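Local coordinates for protein putative oxidoreductase YfjR (PDB 4OQZ) that acts as an imine reductase, probably S-selective and NADPH-dependent, of a group that can aminate ketones reductively, at residues T6-G11 with V62-I67; G116-P121 with M130-S135; Y26-W31 with R44-A49. All blocks are in the same frame, centred on the assembly; numbering follows the deposited sequence.

Interaction 1: T6-G11 with V62-I67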
loop_
_atom_site.group_PDB
_atom_site.type_symbol
_atom_site.label_atom_id
_atom_site.label_comp_id
_atom_site.label_asym_id
_atom_site.label_seq_id
_atom_site.Cartn_x
_atom_site.Cartn_y
_atom_site.Cartn_z
ATOM N N THR A 6 -16.985 3.727 32.714
ATOM C CA THR A 6 -15.658 4.092 33.205
ATOM C C THR A 6 -14.626 4.072 32.053
ATOM O O THR A 6 -14.631 3.136 31.252
ATOM C CB THR A 6 -15.221 3.163 34.326
ATOM O OG1 THR A 6 -16.049 3.410 35.457
ATOM C CG2 THR A 6 -13.769 3.377 34.718
ATOM N N VAL A 7 -13.711 5.086 32.027
ATOM C CA VAL A 7 -12.583 5.164 31.090
ATOM C C VAL A 7 -11.275 5.241 31.911
ATOM O O VAL A 7 -11.105 6.163 32.702
ATOM C CB VAL A 7 -12.688 6.318 30.035
ATOM C CG1 VAL A 7 -11.513 6.265 29.056
ATOM C CG2 VAL A 7 -14.004 6.250 29.257
ATOM N N ILE A 8 -10.378 4.248 31.742
ATOM C CA ILE A 8 -9.060 4.202 32.389
ATOM C C ILE A 8 -8.002 4.368 31.273
ATOM O O ILE A 8 -8.054 3.656 30.275
ATOM C CB ILE A 8 -8.856 2.920 33.250
ATOM C CG1 ILE A 8 -9.911 2.865 34.387
ATOM C CG2 ILE A 8 -7.420 2.849 33.813
ATOM C CD1 ILE A 8 -10.047 1.588 35.176
ATOM N N GLY A 9 -7.107 5.341 31.442
ATOM C CA GLY A 9 -6.044 5.659 30.496
ATOM C C GLY A 9 -6.443 6.867 29.697
ATOM O O GLY A 9 -7.274 6.758 28.799
ATOM N N LEU A 10 -5.899 8.037 30.048
ATOM C CA LEU A 10 -6.292 9.271 29.377
ATOM C C LEU A 10 -5.274 9.943 28.474
ATOM O O LEU A 10 -5.009 11.148 28.596
ATOM C CB LEU A 10 -7.007 10.265 30.310
ATOM C CG LEU A 10 -8.152 9.725 31.158
ATOM C CD1 LEU A 10 -8.525 10.728 32.214
ATOM C CD2 LEU A 10 -9.366 9.349 30.310
ATOM N N GLY A 11 -4.744 9.153 27.552
ATOM C CA GLY A 11 -3.879 9.613 26.477
ATOM C C GLY A 11 -4.813 10.201 25.433
ATOM O O GLY A 11 -6.018 10.279 25.689
ATOM N N VAL A 62 -16.195 -1.141 31.819
ATOM C CA VAL A 62 -14.919 -0.450 32.044
ATOM C C VAL A 62 -14.119 -0.437 30.720
ATOM O O VAL A 62 -13.759 -1.500 30.186
ATOM C CB VAL A 62 -14.113 -1.078 33.212
ATOM C CG1 VAL A 62 -12.749 -0.419 33.371
ATOM C CG2 VAL A 62 -14.895 -1.000 34.515
ATOM N N ILE A 63 -13.853 0.785 30.215
ATOM C CA ILE A 63 -13.106 1.012 28.983
ATOM C C ILE A 63 -11.645 1.255 29.323
ATOM O O ILE A 63 -11.343 2.194 30.066
ATOM C CB ILE A 63 -13.720 2.169 28.146
ATOM C CG1 ILE A 63 -15.237 1.970 27.857
ATOM C CG2 ILE A 63 -12.922 2.404 26.864
ATOM C CD1 ILE A 63 -15.663 0.747 26.892
ATOM N N LEU A 64 -10.746 0.392 28.814
ATOM C CA LEU A 64 -9.303 0.536 29.046
ATOM C C LEU A 64 -8.580 1.008 27.768
ATOM O O LEU A 64 -8.721 0.402 26.708
ATOM C CB LEU A 64 -8.661 -0.748 29.570
ATOM C CG LEU A 64 -9.261 -1.336 30.828
ATOM C CD1 LEU A 64 -9.341 -2.809 30.722
ATOM C CD2 LEU A 64 -8.478 -0.904 32.058
ATOM N N SER A 65 -7.822 2.103 27.886
ATOM C CA SER A 65 -7.021 2.657 26.797
ATOM C C SER A 65 -5.638 3.008 27.342
ATOM O O SER A 65 -5.311 4.177 27.546
ATOM C CB SER A 65 -7.690 3.877 26.166
ATOM O OG SER A 65 -7.040 4.105 24.925
ATOM N N LEU A 66 -4.848 1.963 27.617
ATOM C CA LEU A 66 -3.496 2.070 28.158
ATOM C C LEU A 66 -2.451 1.861 27.054
ATOM O O LEU A 66 -2.821 1.638 25.897
ATOM C CB LEU A 66 -3.329 1.056 29.304
ATOM C CG LEU A 66 -3.494 1.604 30.729
ATOM C CD1 LEU A 66 -4.960 1.920 31.068
ATOM C CD2 LEU A 66 -2.959 0.615 31.732
ATOM N N ILE A 67 -1.154 1.963 27.398
ATOM C CA ILE A 67 -0.040 1.829 26.446
ATOM C C ILE A 67 -0.070 0.468 25.734
ATOM O O ILE A 67 -0.045 0.405 24.501
ATOM C CB ILE A 67 1.338 2.108 27.131
ATOM C CG1 ILE A 67 1.285 3.364 28.041
ATOM C CG2 ILE A 67 2.466 2.227 26.091
ATOM C CD1 ILE A 67 1.913 3.169 29.506
HETATM O O HOH W 1 -5.369 6.635 25.770
#

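Interaction 2: G116-P121 with M130-S135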
loop_
_atom_site.group_PDB
_atom_site.type_symbol
_atom_site.label_atom_id
_atom_site.label_comp_id
_atom_site.label_asym_id
_atom_site.label_seq_id
_atom_site.Cartn_x
_atom_site.Cartn_y
_atom_site.Cartn_z
ATOM N N GLY A 116 -10.299 -5.215 21.893
ATOM C CA GLY A 116 -10.655 -4.245 20.866
ATOM C C GLY A 116 -9.482 -3.774 20.029
ATOM O O GLY A 116 -8.384 -3.561 20.559
ATOM N N GLY A 117 -9.726 -3.612 18.725
ATOM C CA GLY A 117 -8.773 -3.035 17.779
ATOM C C GLY A 117 -9.382 -1.833 17.070
ATOM O O GLY A 117 -10.049 -2.021 16.047
ATOM N N VAL A 118 -9.175 -0.592 17.622
ATOM C CA VAL A 118 -9.747 0.682 17.115
ATOM C C VAL A 118 -9.053 1.168 15.837
ATOM O O VAL A 118 -7.903 1.605 15.887
ATOM C CB VAL A 118 -9.817 1.832 18.197
ATOM C CG1 VAL A 118 -10.714 2.978 17.734
ATOM C CG2 VAL A 118 -10.277 1.319 19.562
ATOM N N LEU A 119 -9.772 1.159 14.704
ATOM C CA LEU A 119 -9.228 1.651 13.430
ATOM C C LEU A 119 -9.614 3.128 13.293
ATOM O O LEU A 119 -10.425 3.506 12.438
ATOM C CB LEU A 119 -9.749 0.836 12.235
ATOM C CG LEU A 119 -9.474 -0.659 12.219
ATOM C CD1 LEU A 119 -9.963 -1.247 10.912
ATOM C CD2 LEU A 119 -7.982 -0.966 12.469
ATOM N N SER A 120 -9.074 3.940 14.201
ATOM C CA SER A 120 -9.352 5.358 14.271
ATOM C C SER A 120 -8.301 6.146 14.983
ATOM O O SER A 120 -7.911 5.788 16.093
ATOM C CB SER A 120 -10.694 5.632 14.955
ATOM O OG SER A 120 -11.068 6.994 14.792
ATOM N N PRO A 121 -7.933 7.313 14.412
ATOM C CA PRO A 121 -7.109 8.270 15.174
ATOM C C PRO A 121 -8.024 8.923 16.243
ATOM O O PRO A 121 -9.250 8.790 16.106
ATOM C CB PRO A 121 -6.696 9.300 14.107
ATOM C CG PRO A 121 -7.808 9.283 13.127
ATOM C CD PRO A 121 -8.366 7.885 13.106
ATOM N N MET A 130 -16.379 5.235 11.512
ATOM C CA MET A 130 -15.208 4.488 11.987
ATOM C C MET A 130 -15.564 3.087 12.494
ATOM O O MET A 130 -16.724 2.838 12.809
ATOM C CB MET A 130 -14.415 5.309 13.020
ATOM C CG MET A 130 -13.825 6.606 12.461
ATOM S SD MET A 130 -12.469 6.303 11.300
ATOM C CE MET A 130 -13.143 7.078 9.846
ATOM N N SER A 131 -14.563 2.188 12.594
ATOM C CA SER A 131 -14.733 0.801 13.003
ATOM C C SER A 131 -13.708 0.290 14.039
ATOM O O SER A 131 -12.610 0.838 14.194
ATOM C CB SER A 131 -14.787 -0.118 11.784
ATOM O OG SER A 131 -15.211 -1.425 12.143
ATOM N N THR A 132 -14.147 -0.690 14.826
ATOM C CA THR A 132 -13.343 -1.344 15.861
ATOM C C THR A 132 -13.644 -2.828 15.800
ATOM O O THR A 132 -14.816 -3.238 15.769
ATOM C CB THR A 132 -13.633 -0.802 17.256
ATOM O OG1 THR A 132 -13.472 0.611 17.273
ATOM C CG2 THR A 132 -12.705 -1.429 18.354
ATOM N N PHE A 133 -12.581 -3.634 15.816
ATOM C CA PHE A 133 -12.693 -5.088 15.829
ATOM C C PHE A 133 -12.824 -5.494 17.298
ATOM O O PHE A 133 -12.094 -4.977 18.126
ATOM C CB PHE A 133 -11.412 -5.743 15.262
ATOM C CG PHE A 133 -11.148 -5.549 13.790
ATOM C CD1 PHE A 133 -11.919 -6.208 12.835
ATOM C CD2 PHE A 133 -10.098 -4.752 13.357
ATOM C CE1 PHE A 133 -11.677 -6.020 11.475
ATOM C CE2 PHE A 133 -9.852 -4.575 11.985
ATOM C CZ PHE A 133 -10.657 -5.184 11.062
ATOM N N TYR A 134 -13.732 -6.404 17.601
ATOM C CA TYR A 134 -13.936 -6.957 18.934
ATOM C C TYR A 134 -13.877 -8.480 18.935
ATOM O O TYR A 134 -14.414 -9.136 18.035
ATOM C CB TYR A 134 -15.256 -6.492 19.554
ATOM C CG TYR A 134 -15.226 -5.036 19.981
ATOM C CD1 TYR A 134 -14.565 -4.643 21.140
ATOM C CD2 TYR A 134 -15.835 -4.051 19.209
ATOM C CE1 TYR A 134 -14.506 -3.306 21.517
ATOM C CE2 TYR A 134 -15.802 -2.713 19.589
ATOM C CZ TYR A 134 -15.136 -2.343 20.747
ATOM O OH TYR A 134 -15.064 -1.018 21.130
ATOM N N SER A 135 -13.196 -9.037 19.940
ATOM C CA SER A 135 -13.117 -10.466 20.133
ATOM C C SER A 135 -13.196 -10.821 21.632
ATOM O O SER A 135 -12.892 -9.989 22.487
ATOM C CB SER A 135 -11.919 -11.073 19.405
ATOM O OG SER A 135 -10.664 -10.805 20.010
#

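Interaction 3: Y26-W31 with R44-A49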
loop_
_atom_site.group_PDB
_atom_site.type_symbol
_atom_site.label_atom_id
_atom_site.label_comp_id
_atom_site.label_asym_id
_atom_site.label_seq_id
_atom_site.Cartn_x
_atom_site.Cartn_y
_atom_site.Cartn_z
ATOM N N TYR A 26 -23.512 10.250 28.933
ATOM C CA TYR A 26 -23.059 9.222 29.877
ATOM C C TYR A 26 -22.464 9.833 31.128
ATOM O O TYR A 26 -21.688 10.782 31.064
ATOM C CB TYR A 26 -22.008 8.292 29.245
ATOM C CG TYR A 26 -22.543 7.246 28.298
ATOM C CD1 TYR A 26 -22.914 7.580 26.995
ATOM C CD2 TYR A 26 -22.559 5.905 28.654
ATOM C CE1 TYR A 26 -23.353 6.607 26.095
ATOM C CE2 TYR A 26 -22.986 4.921 27.761
ATOM C CZ TYR A 26 -23.398 5.279 26.489
ATOM O OH TYR A 26 -23.846 4.313 25.620
ATOM N N GLU A 27 -22.817 9.254 32.279
ATOM C CA GLU A 27 -22.244 9.575 33.565
ATOM C C GLU A 27 -20.830 8.978 33.465
ATOM O O GLU A 27 -20.694 7.764 33.313
ATOM C CB GLU A 27 -23.058 8.884 34.675
ATOM C CG GLU A 27 -24.514 9.322 34.755
ATOM C CD GLU A 27 -25.382 8.430 35.618
ATOM O OE1 GLU A 27 -25.443 8.678 36.842
ATOM O OE2 GLU A 27 -25.994 7.480 35.078
ATOM N N VAL A 28 -19.786 9.824 33.408
ATOM C CA VAL A 28 -18.414 9.307 33.212
ATOM C C VAL A 28 -17.489 9.356 34.450
ATOM O O VAL A 28 -17.293 10.426 35.027
ATOM C CB VAL A 28 -17.745 9.882 31.929
ATOM C CG1 VAL A 28 -16.349 9.303 31.718
ATOM C CG2 VAL A 28 -18.601 9.596 30.700
ATOM N N THR A 29 -16.886 8.192 34.795
ATOM C CA THR A 29 -15.897 8.028 35.875
ATOM C C THR A 29 -14.554 7.744 35.207
ATOM O O THR A 29 -14.501 6.967 34.256
ATOM C CB THR A 29 -16.318 6.932 36.880
ATOM O OG1 THR A 29 -17.637 7.220 37.338
ATOM C CG2 THR A 29 -15.387 6.855 38.091
ATOM N N LEU A 30 -13.483 8.417 35.651
ATOM C CA LEU A 30 -12.156 8.274 35.033
ATOM C C LEU A 30 -11.063 7.835 36.008
ATOM O O LEU A 30 -11.254 7.862 37.215
ATOM C CB LEU A 30 -11.690 9.630 34.430
ATOM C CG LEU A 30 -12.613 10.452 33.541
ATOM C CD1 LEU A 30 -12.111 11.869 33.461
ATOM C CD2 LEU A 30 -12.688 9.875 32.145
ATOM N N TRP A 31 -9.890 7.501 35.438
ATOM C CA TRP A 31 -8.606 7.253 36.073
ATOM C C TRP A 31 -7.432 7.380 35.083
ATOM O O TRP A 31 -7.539 6.951 33.932
ATOM C CB TRP A 31 -8.535 5.946 36.873
ATOM C CG TRP A 31 -7.361 5.962 37.810
ATOM C CD1 TRP A 31 -7.275 6.623 39.001
ATOM C CD2 TRP A 31 -6.039 5.483 37.522
ATOM N NE1 TRP A 31 -5.999 6.520 39.511
ATOM C CE2 TRP A 31 -5.219 5.827 38.621
ATOM C CE3 TRP A 31 -5.465 4.794 36.435
ATOM C CZ2 TRP A 31 -3.866 5.468 38.687
ATOM C CZ3 TRP A 31 -4.124 4.441 36.501
ATOM C CH2 TRP A 31 -3.344 4.762 37.623
ATOM N N ARG A 44 -15.855 19.466 32.460
ATOM C CA ARG A 44 -17.045 19.142 31.660
ATOM C C ARG A 44 -18.082 18.297 32.413
ATOM O O ARG A 44 -19.228 18.200 31.975
ATOM C CB ARG A 44 -16.644 18.425 30.383
ATOM C CG ARG A 44 -16.106 19.361 29.312
ATOM C CD ARG A 44 -15.896 18.596 28.033
ATOM N NE ARG A 44 -17.157 18.100 27.487
ATOM C CZ ARG A 44 -17.247 17.358 26.393
ATOM N NH1 ARG A 44 -16.152 17.011 25.728
ATOM N NH2 ARG A 44 -18.430 16.954 25.955
ATOM N N GLY A 45 -17.677 17.695 33.521
ATOM C CA GLY A 45 -18.589 16.934 34.361
ATOM C C GLY A 45 -18.181 15.500 34.618
ATOM O O GLY A 45 -18.916 14.775 35.291
ATOM N N ALA A 46 -17.020 15.072 34.077
ATOM C CA ALA A 46 -16.510 13.726 34.325
ATOM C C ALA A 46 -15.973 13.650 35.770
ATOM O O ALA A 46 -15.572 14.674 36.347
ATOM C CB ALA A 46 -15.432 13.368 33.312
ATOM N N LYS A 47 -16.073 12.478 36.392
ATOM C CA LYS A 47 -15.645 12.305 37.787
ATOM C C LYS A 47 -14.291 11.604 37.801
ATOM O O LYS A 47 -14.142 10.538 37.187
ATOM C CB LYS A 47 -16.680 11.494 38.602
ATOM C CG LYS A 47 -18.141 11.851 38.325
ATOM C CD LYS A 47 -19.085 10.763 38.814
ATOM C CE LYS A 47 -20.532 11.077 38.519
ATOM N NZ LYS A 47 -21.452 10.151 39.238
ATOM N N LEU A 48 -13.300 12.219 38.457
ATOM C CA LEU A 48 -11.948 11.677 38.567
ATOM C C LEU A 48 -11.906 10.749 39.769
ATOM O O LEU A 48 -12.272 11.178 40.860
ATOM C CB LEU A 48 -10.958 12.834 38.789
ATOM C CG LEU A 48 -9.496 12.622 38.389
ATOM C CD1 LEU A 48 -8.853 13.950 38.031
ATOM C CD2 LEU A 48 -8.687 12.031 39.531
ATOM N N ALA A 49 -11.461 9.494 39.605
ATOM C CA ALA A 49 -11.353 8.600 40.772
ATOM C C ALA A 49 -10.000 8.826 41.451
ATOM O O ALA A 49 -9.068 9.316 40.806
ATOM C CB ALA A 49 -11.494 7.145 40.349
#

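Interaction 1: T6-G11 with V62-I67
Thr6 meets Val62 with both side chains pointing the same way, Thr6 CG2 lying 4.2 Å from Val62 CG1; the threonine hydroxyl turns elsewhere, to Asn59 and the carbonyl of Ala55. Thr6 O takes the amide of Ile63 at 2.7 Å, the first of three backbone bonds that zip the parallel strands 6-8 and 62-64 together. Val7 stands on the same face of the sheet as Ile63 and touches it only lightly; its CA leans on Ile63 O in a CA-H...O contact. Ile8 does most of the apolar work. Its N gives a nearly straight bond to Ile63 O (2.8 Å), and its O receives Ser65 N at 2.9 Å. With CG1 anti to the carbonyl carbon (chi1 -61°), the long branch runs back so that CD1 rests 3.8 Å from Val62 CG1, while CG2 reaches forward alongside Leu66, 3.8 Å from its CD1. Leu64 CD2 meets Ile8 at its CB, from the side away from CA. Gly9 then turns at a positive phi of 102°, and its CA comes 3.4 Å from Ser65 O; a side chain there would collide with that oxygen. A water donates to Ser65 O and weakly accepts Gly11 N, bridging the turn that follows each strand. Gly9 and Gly11 fit the glycine-rich GxGxxG turn of Rossmann dinucleotide-binding domains, and Gly11 is the N-cap of the following helix. That helix, 12-23, covers Ile63 and Ser65 through Met13, Met17 and Tyr21; helix 69-75 packs on Leu64 and Leu66, and strands 27-31 and 87-90 flank the pair.

Interaction 2: G116-P121 with M130-S135
The Phe133 ring is met obliquely by Leu119, whose CD1 lies 3.5 Å from Phe133 CE2, and by Gly117 O, 3.8 Å from Phe133 CD2. Ala165 and Met168 of helix 163-191 also pack on this ring, and Tyr203 of the second subunit brings its own ring to it with the planes at about 60°. Shortening Leu119 to an alanine removes CD1 and would probably leave a gap beside CE2 and CZ of the phenyl ring, giving that ring more room to shift. Tyr134 packs on helix 138-151 (Tyr141, Leu148, Ile151); its CD1 sits 3.9 Å from Gly116 CA, close enough that a side chain on that glycine would be tight. The strands form a beta hairpin of the Rossmann-type domain; 131-135, and 154-159 beyond it, run opposite to the other strands of the sheet. Gly117 and Phe133 are a hydrogen-bonded pair: Gly117 N reaches Phe133 O at 2.8 Å in the carbonyl plane, whereas Phe133 N approaches Gly117 O (3.0 Å) from 45° above its plane. Thr132 has OG1 anti to the carbonyl carbon (chi1 -54°), which leaves CG2 3.6 Å from Gly117 O; its hydroxyl, bonded to Thr152, brushes Val118. Across from Leu119, the centre of an inverse gamma turn, the bent Met130 chain brings SD to 3.6 Å from Leu119 O and CG alongside Ser120 OG, which itself donates to Pro121 O at 2.9 Å.

Interaction 3: Y26-W31 with R44-A49
Leu30 lays its CD1 methyl 3.6 Å from Ala46 CB, the closest meeting of apolar side chains in this contact. CG stands anti to the carbonyl carbon (chi1 -48°), which swings the leucine branch back along its strand toward Ala46 instead of over Leu48, its partner in the pairing. Val28 adds a looser touch on the same alanine methyl, and Leu41 of helix 39-44 packs against both Leu30 and Ala46. The backbones run parallel: Lys47 N gives Val28 O a bond of 2.7 Å, almost straight at 173°, and Lys47 O takes Leu30 N, likewise at 2.7 Å, while Thr29 CA leans on that same oxygen. This is a beta-alpha-beta unit of the Rossmann-type domain, strand 27-31 leading through helix 39-44 to the short strand 47-48, which is the outermost on this side of the sheet within the chain. The helix ends in a Schellman motif at Gly45, whose positive phi suits glycine, and the chain enters the pairing at Ala46. On the face of the sheet shared with Thr29, Lys47 stretches out its side chain: CG passes 3.7 Å from Val28 O and CD crosses Thr29 OG1 at 4.1 Å. Its amino group ends in the neighbourhood of the Glu27 carboxylate without touching it, so any attraction between the two charges is probably weak. Farther on, Ala49 N bonds to Leu30 O at 2.9 Å, tilted 32° from the carbonyl plane, and Ala49 CB is pressed to 3.2 Å from that oxygen. Ala49 O then sits at the edge of the Trp31 indole, near its plane and 3.7 Å from CD1.

All three contacts belong to one sheet of the Rossmann-type domain. Interaction 3 is nested inside the loop that interaction 1 closes, and the two touch directly, with centres about 12 Å apart: Val7 N lies 3.0 Å from Thr29 O and Gly9 N 3.0 Å from Trp31 O, both probable hydrogen bonds, and Ile8 CG2 packs 3.8 Å from Trp31 CE3. The Trp31 side chain lies near, without touching its glycines, the glycine-rich turn where a dinucleotide would be expected to bind as in related folds. Interaction 2 follows later in the chain, its centre about 14 Å from that of interaction 1 and about 23 Å from that of interaction 3, touching neither.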